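PDB 2OBL: EscN, which probably serves a type III secretion system and belongs to the ATP synthase alpha/beta family, whose nucleotide-binding domain has the P-loop NTPase fold. Local coordinates for residues Val82-Ser85 with Thr86-Met90; Arg267-His270 with Asn271-Ser275; Ser333-Glu336 with Lys337-Ser341. The protein carries 1 engineered substitution. One frame throughout, in Å; residues are numbered along the deposited sequence.

Contact 1: residues Val82-Ser85 with Thr86-Met90; sequences VGKS and TLLGM
T86 packs its CB against G83 O, 3.5 Å away, where the chain runs into helix 84-94; sequence and geometry here are consistent with a P-loop (Walker A motif), as expected for this family, and the contact spans the N-terminal turns of that helix. G83, the N-cap residue, adopts a left-handed backbone conformation just before the helix begins. Next comes L87, whose N donates to G83 O at 3.1 Å and closes the first full turn. The L87 side chain packs on V59 and P257.

L88 carries the side-chain contact. Its N bonds to K84 O at 2.9 Å, and with chi1 at -63° its CG swings back beside its own N, 3.4 Å from K84 O. The same carbon meets K84 CG at 4.2 Å, the two chains crossing at a slant, while the rest of L88 is buried against I76, M165 and T220 of the central sheet. G89 donates from N to S85 O at 2.8 Å and carries the helix onward, and M90 N continues the pattern to T86 O.

K84 starts out extended, but bends at chi3 and chi4 (65° and 85°), which turns its ammonium toward the side of S85. Its main partner is D167 at the end of strand 161-167, and their salt bridge ties the loop to the sheet. The remaining local grip is slight: K84 NZ makes a weak hydrogen bond to S85 OG at 3.3 Å.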
loop_
_atom_site.group_PDB
_atom_site.type_symbol
_atom_site.label_atom_id
_atom_site.label_comp_id
_atom_site.label_asym_id
_atom_site.label_seq_id
_atom_site.Cartn_x
_atom_site.Cartn_y
_atom_site.Cartn_z
ATOM N N VAL A 82 -4.559 1.659 14.175
ATOM C CA VAL A 82 -3.379 0.804 14.125
ATOM C C VAL A 82 -2.219 1.433 13.349
ATOM O O VAL A 82 -1.266 0.749 13.000
ATOM C CB VAL A 82 -3.690 -0.608 13.578
ATOM C CG1 VAL A 82 -4.704 -1.316 14.474
ATOM C CG2 VAL A 82 -4.163 -0.544 12.130
ATOM N N GLY A 83 -2.309 2.734 13.078
ATOM C CA GLY A 83 -1.169 3.457 12.496
ATOM C C GLY A 83 -1.080 3.410 10.985
ATOM O O GLY A 83 -0.009 3.649 10.415
ATOM N N LYS A 84 -2.195 3.103 10.325
ATOM C CA LYS A 84 -2.198 3.009 8.874
ATOM C C LYS A 84 -1.668 4.283 8.217
ATOM O O LYS A 84 -0.766 4.221 7.406
ATOM C CB LYS A 84 -3.602 2.681 8.348
ATOM C CG LYS A 84 -3.755 2.826 6.832
ATOM C CD LYS A 84 -5.233 2.887 6.431
ATOM C CE LYS A 84 -5.935 4.134 6.974
ATOM N NZ LYS A 84 -5.846 5.408 6.177
ATOM N N SER A 85 -2.225 5.439 8.567
ATOM C CA SER A 85 -1.828 6.660 7.861
ATOM C C SER A 85 -0.327 6.940 8.030
ATOM O O SER A 85 0.354 7.382 7.090
ATOM C CB SER A 85 -2.688 7.845 8.296
ATOM O OG SER A 85 -3.995 7.707 7.749
ATOM N N THR A 86 0.186 6.650 9.218
ATOM C CA THR A 86 1.618 6.820 9.501
ATOM C C THR A 86 2.479 5.939 8.589
ATOM O O THR A 86 3.493 6.393 8.035
ATOM C CB THR A 86 1.930 6.509 10.978
ATOM O OG1 THR A 86 1.243 7.453 11.808
ATOM C CG2 THR A 86 3.436 6.631 11.254
ATOM N N LEU A 87 2.067 4.682 8.423
ATOM C CA LEU A 87 2.755 3.781 7.511
ATOM C C LEU A 87 2.674 4.274 6.071
ATOM O O LEU A 87 3.668 4.220 5.340
ATOM C CB LEU A 87 2.207 2.354 7.606
ATOM C CG LEU A 87 2.821 1.365 6.619
ATOM C CD1 LEU A 87 4.333 1.172 6.839
ATOM C CD2 LEU A 87 2.094 0.012 6.697
ATOM N N LEU A 88 1.498 4.745 5.656
ATOM C CA LEU A 88 1.339 5.259 4.299
ATOM C C LEU A 88 2.256 6.470 4.108
ATOM O O LEU A 88 2.875 6.620 3.074
ATOM C CB LEU A 88 -0.104 5.676 4.017
ATOM C CG LEU A 88 -1.151 4.561 4.065
ATOM C CD1 LEU A 88 -2.453 5.022 3.458
ATOM C CD2 LEU A 88 -0.636 3.334 3.333
ATOM N N GLY A 89 2.320 7.332 5.110
ATOM C CA GLY A 89 3.239 8.471 5.053
ATOM C C GLY A 89 4.688 8.035 4.900
ATOM O O GLY A 89 5.437 8.593 4.095
ATOM N N MET A 90 5.097 7.045 5.686
ATOM C CA MET A 90 6.482 6.569 5.635
ATOM C C MET A 90 6.811 6.069 4.245
ATOM O O MET A 90 7.903 6.298 3.715
ATOM C CB MET A 90 6.678 5.429 6.625
ATOM C CG MET A 90 6.745 5.886 8.054
ATOM S SD MET A 90 6.933 4.466 9.143
ATOM C CE MET A 90 8.398 3.697 8.471
#

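Contact 2: residues Arg267-His270 with Asn271-Ser275; sequences RVMH and NVVTS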
loop_
_atom_site.group_PDB
_atom_site.type_symbol
_atom_site.label_atom_id
_atom_site.label_comp_id
_atom_site.label_asym_id
_atom_site.label_seq_id
_atom_site.Cartn_x
_atom_site.Cartn_y
_atom_site.Cartn_z
ATOM N N ARG A 267 4.329 -12.219 -2.893
ATOM C CA ARG A 267 4.421 -13.310 -3.866
ATOM C C ARG A 267 5.602 -13.131 -4.820
ATOM O O ARG A 267 5.953 -14.060 -5.551
ATOM C CB ARG A 267 3.135 -13.456 -4.687
ATOM C CG ARG A 267 1.896 -13.797 -3.881
ATOM C CD ARG A 267 0.712 -14.072 -4.804
ATOM N NE ARG A 267 0.861 -15.341 -5.529
ATOM C CZ ARG A 267 0.324 -16.490 -5.124
ATOM N NH1 ARG A 267 -0.398 -16.523 -4.015
ATOM N NH2 ARG A 267 0.493 -17.598 -5.838
ATOM N N VAL A 268 6.194 -11.936 -4.824
ATOM C CA VAL A 268 7.261 -11.621 -5.779
ATOM C C VAL A 268 8.653 -11.572 -5.150
ATOM O O VAL A 268 9.647 -11.519 -5.858
ATOM C CB VAL A 268 7.007 -10.289 -6.538
ATOM C CG1 VAL A 268 5.590 -10.257 -7.163
ATOM C CG2 VAL A 268 7.251 -9.077 -5.637
ATOM N N MET A 269 8.720 -11.544 -3.822
ATOM C CA MET A 269 9.996 -11.392 -3.130
ATOM C C MET A 269 11.085 -12.324 -3.636
ATOM O O MET A 269 12.203 -11.888 -3.907
ATOM C CB MET A 269 9.823 -11.598 -1.631
ATOM C CG MET A 269 11.142 -11.565 -0.857
ATOM S SD MET A 269 10.870 -11.508 0.916
ATOM C CE MET A 269 12.575 -11.270 1.468
ATOM N N HIS A 270 10.773 -13.607 -3.750
ATOM C CA HIS A 270 11.797 -14.582 -4.135
ATOM C C HIS A 270 12.382 -14.303 -5.522
ATOM O O HIS A 270 13.476 -14.789 -5.864
ATOM C CB HIS A 270 11.240 -16.004 -4.046
ATOM C CG HIS A 270 10.229 -16.323 -5.100
ATOM N ND1 HIS A 270 8.941 -15.828 -5.073
ATOM C CD2 HIS A 270 10.315 -17.088 -6.212
ATOM C CE1 HIS A 270 8.279 -16.277 -6.126
ATOM N NE2 HIS A 270 9.090 -17.043 -6.833
ATOM N N ASN A 271 11.652 -13.518 -6.311
ATOM C CA ASN A 271 12.076 -13.139 -7.658
ATOM C C ASN A 271 12.847 -11.824 -7.723
ATOM O O ASN A 271 13.394 -11.478 -8.776
ATOM C CB ASN A 271 10.864 -13.025 -8.586
ATOM C CG ASN A 271 10.218 -14.354 -8.872
ATOM O OD1 ASN A 271 8.988 -14.438 -9.046
ATOM N ND2 ASN A 271 11.031 -15.411 -8.934
ATOM N N VAL A 272 12.891 -11.085 -6.616
ATOM C CA VAL A 272 13.507 -9.752 -6.634
ATOM C C VAL A 272 14.628 -9.572 -5.610
ATOM O O VAL A 272 15.258 -8.511 -5.563
ATOM C CB VAL A 272 12.460 -8.610 -6.447
ATOM C CG1 VAL A 272 11.307 -8.763 -7.420
ATOM C CG2 VAL A 272 11.953 -8.575 -5.006
ATOM N N VAL A 273 14.862 -10.593 -4.781
ATOM C CA VAL A 273 15.977 -10.577 -3.824
ATOM C C VAL A 273 16.946 -11.740 -4.044
ATOM O O VAL A 273 16.614 -12.749 -4.680
ATOM C CB VAL A 273 15.486 -10.601 -2.353
ATOM C CG1 VAL A 273 14.433 -9.508 -2.124
ATOM C CG2 VAL A 273 14.930 -11.970 -1.994
ATOM N N THR A 274 18.158 -11.596 -3.521
ATOM C CA THR A 274 19.146 -12.658 -3.629
ATOM C C THR A 274 18.726 -13.875 -2.812
ATOM O O THR A 274 17.919 -13.766 -1.895
ATOM C CB THR A 274 20.531 -12.180 -3.158
ATOM O OG1 THR A 274 20.490 -11.919 -1.749
ATOM C CG2 THR A 274 20.934 -10.913 -3.890
ATOM N N SER A 275 19.291 -15.041 -3.122
ATOM C CA SER A 275 18.916 -16.223 -2.358
ATOM C C SER A 275 19.313 -16.039 -0.888
ATOM O O SER A 275 18.582 -16.440 0.013
ATOM C CB SER A 275 19.520 -17.491 -2.959
ATOM O OG SER A 275 20.899 -17.571 -2.687
HETATM O O HOH W 1 15.430 -15.286 -4.002
#
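From V268 to V273 the backbone makes a short, weakly bonded helical turn between strand 265-266 and helix 275-290: N271 N donates to V268 O at 2.9 Å and V272 N to M269 O at 2.9 Å. Both donors stand well above the plane of the carbonyl they reach, by 47° and 59°, consistent with the i to i+3 character of these bonds. M269 O takes a further, weak bond from V273 N at 3.1 Å. A water donates to H270 O and to V273 O, bridging the two carbonyls. T274 then caps helix 275-290, its OG1 accepting from H277 N.

On the inner side M269 stretches out beyond CG, which lies 4.0 Å from V273 CG2, and reaches H277, L278 and A281. V268 CG2 meets V272 CG1 more loosely, at 4.4 Å. The outer side is polar: H270 and N271 point the same way. The amide carbon N271 CG stands 3.6 Å above the H270 ring plane, near its rim, with the two planes 48° apart, so the pair is not a parallel stack.

The exposed imidazole and amide thus lie side by side, with L278 also touching H270; besides apolar packing, the turn has few backbone bonds of its own and a water joining two carbonyls.

Contact 3: residues Ser333-Glu336 with Lys337-Ser341; sequences SSYE and KTIES
S334 is the N-cap of helix 335-345, near the C-terminal end of the chain: its OG accepts from K337 N at 3.0 Å, with an N-H...O angle of 168°. A chi1 of 79° sets this hydroxyl between the backbone N and the carbonyl carbon, where it can face the first turn. S334 O meanwhile takes T338 N at 2.8 Å.

A hydroxyl cluster lies beside the cap. S333 OG and T338 OG1 are hydrogen-bonded at 3.1 Å, and either may be the donor. T338 OG1 also stands near S334 O and meets a water that reaches back, weakly, to S333 O, so its one proton has more than one possible destination. K337 folds over the same corner, bent at chi3: its CE rests 3.6 Å from S333 OG, and its NZ bonds weakly to I332 O.

One turn along, I339 lays its CD1 over a face of the Y335 ring, a CH-pi contact 3.7 Å from the centroid and 21° off the normal. H277 of helix 275-290 touches both residues. Beyond them, D63 of helix 60-65 touches Y335 and T338, and F324 of helix 318-325 packs on T338 and S341.

Two exposed glutamates lie on one side. E336 and E340 run alongside one another with almost parallel carboxylate planes, E336 OE1 being 4.3 Å from E340 OE2. Two like charges this close would tend to repel and might raise the pKa of one slightly.

The last link is bifurcated at its acceptor: S341 N and S341 OG, the latter at 3.0 Å, both donate to K337 O, reaching it from opposite faces of its plane.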
loop_
_atom_site.group_PDB
_atom_site.type_symbol
_atom_site.label_atom_id
_atom_site.label_comp_id
_atom_site.label_asym_id
_atom_site.label_seq_id
_atom_site.Cartn_x
_atom_site.Cartn_y
_atom_site.Cartn_z
ATOM N N SER A 333 16.380 4.458 6.734
ATOM C CA SER A 333 17.187 3.276 6.401
ATOM C C SER A 333 17.202 2.979 4.892
ATOM O O SER A 333 16.173 2.675 4.297
ATOM C CB SER A 333 16.658 2.058 7.174
ATOM O OG SER A 333 17.522 0.941 7.043
ATOM N N SER A 334 18.374 3.064 4.275
ATOM C CA SER A 334 18.508 2.761 2.855
ATOM C C SER A 334 18.369 1.253 2.633
ATOM O O SER A 334 18.400 0.467 3.588
ATOM C CB SER A 334 19.880 3.213 2.360
ATOM O OG SER A 334 20.844 2.257 2.745
ATOM N N TYR A 335 18.226 0.844 1.373
ATOM C CA TYR A 335 18.021 -0.562 1.076
ATOM C C TYR A 335 19.290 -1.340 1.392
ATOM O O TYR A 335 19.238 -2.433 1.951
ATOM C CB TYR A 335 17.594 -0.747 -0.380
ATOM C CG TYR A 335 17.137 -2.150 -0.737
ATOM C CD1 TYR A 335 16.130 -2.791 -0.012
ATOM C CD2 TYR A 335 17.695 -2.825 -1.813
ATOM C CE1 TYR A 335 15.715 -4.080 -0.342
ATOM C CE2 TYR A 335 17.282 -4.110 -2.155
ATOM C CZ TYR A 335 16.287 -4.729 -1.417
ATOM O OH TYR A 335 15.875 -5.999 -1.763
ATOM N N GLU A 336 20.437 -0.763 1.048
ATOM C CA GLU A 336 21.707 -1.364 1.447
ATOM C C GLU A 336 21.741 -1.587 2.959
ATOM O O GLU A 336 22.012 -2.692 3.424
ATOM C CB GLU A 336 22.880 -0.495 1.006
ATOM C CG GLU A 336 24.219 -0.936 1.589
ATOM C CD GLU A 336 25.368 -0.056 1.155
ATOM O OE1 GLU A 336 25.765 0.844 1.935
ATOM O OE2 GLU A 336 25.876 -0.259 0.030
ATOM N N LYS A 337 21.433 -0.547 3.724
ATOM C CA LYS A 337 21.471 -0.644 5.178
ATOM C C LYS A 337 20.484 -1.668 5.722
ATOM O O LYS A 337 20.787 -2.384 6.679
ATOM C CB LYS A 337 21.205 0.712 5.828
ATOM C CG LYS A 337 21.148 0.647 7.349
ATOM C CD LYS A 337 21.542 1.971 7.991
ATOM C CE LYS A 337 20.417 2.988 7.896
ATOM N NZ LYS A 337 20.858 4.306 8.433
ATOM N N THR A 338 19.290 -1.709 5.127
ATOM C CA THR A 338 18.256 -2.650 5.551
ATOM C C THR A 338 18.731 -4.089 5.428
ATOM O O THR A 338 18.573 -4.890 6.352
ATOM C CB THR A 338 16.964 -2.453 4.736
ATOM O OG1 THR A 338 16.376 -1.205 5.110
ATOM C CG2 THR A 338 15.951 -3.577 5.010
ATOM N N ILE A 339 19.322 -4.414 4.285
ATOM C CA ILE A 339 19.824 -5.760 4.078
ATOM C C ILE A 339 20.981 -6.075 5.040
ATOM O O ILE A 339 21.024 -7.152 5.632
ATOM C CB ILE A 339 20.208 -6.004 2.597
ATOM C CG1 ILE A 339 18.985 -5.747 1.702
ATOM C CG2 ILE A 339 20.740 -7.431 2.404
ATOM C CD1 ILE A 339 19.251 -5.872 0.201
ATOM N N GLU A 340 21.904 -5.138 5.224
ATOM C CA GLU A 340 23.003 -5.377 6.160
ATOM C C GLU A 340 22.465 -5.620 7.575
ATOM O O GLU A 340 22.958 -6.481 8.310
ATOM C CB GLU A 340 24.008 -4.217 6.136
ATOM C CG GLU A 340 24.791 -4.134 4.823
ATOM C CD GLU A 340 25.882 -3.076 4.834
ATOM O OE1 GLU A 340 26.019 -2.358 5.849
ATOM O OE2 GLU A 340 26.612 -2.969 3.825
ATOM N N SER A 341 21.441 -4.857 7.949
ATOM C CA SER A 341 20.849 -4.972 9.276
ATOM C C SER A 341 20.118 -6.302 9.465
ATOM O O SER A 341 20.159 -6.890 10.544
ATOM C CB SER A 341 19.902 -3.793 9.547
ATOM O OG SER A 341 20.646 -2.581 9.622
HETATM O O HOH W 2 14.962 -0.188 3.082
#

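All three contacts are local, at or near helix starts, but their settings differ. Contact 1, about 10 Å from the chain's centre to its own, is set against the central sheet of the nucleotide-binding domain, and its lysine has an acidic partner there. Contacts 2 and 3 lie farther out, their centres about 18 and 20 Å from that point. Contact 2 mixes buried apolar side chains with exposed polar ones; contact 3 buries a serine-threonine hydroxyl pair. These two meet directly, V273 CG1 lying 3.8 Å from Y335 OH, and both lean on H277. The N-caps differ too: G83 in contact 1, a serine hydroxyl in contact 3, and T274's hydroxyl for the helix after contact 2's turn.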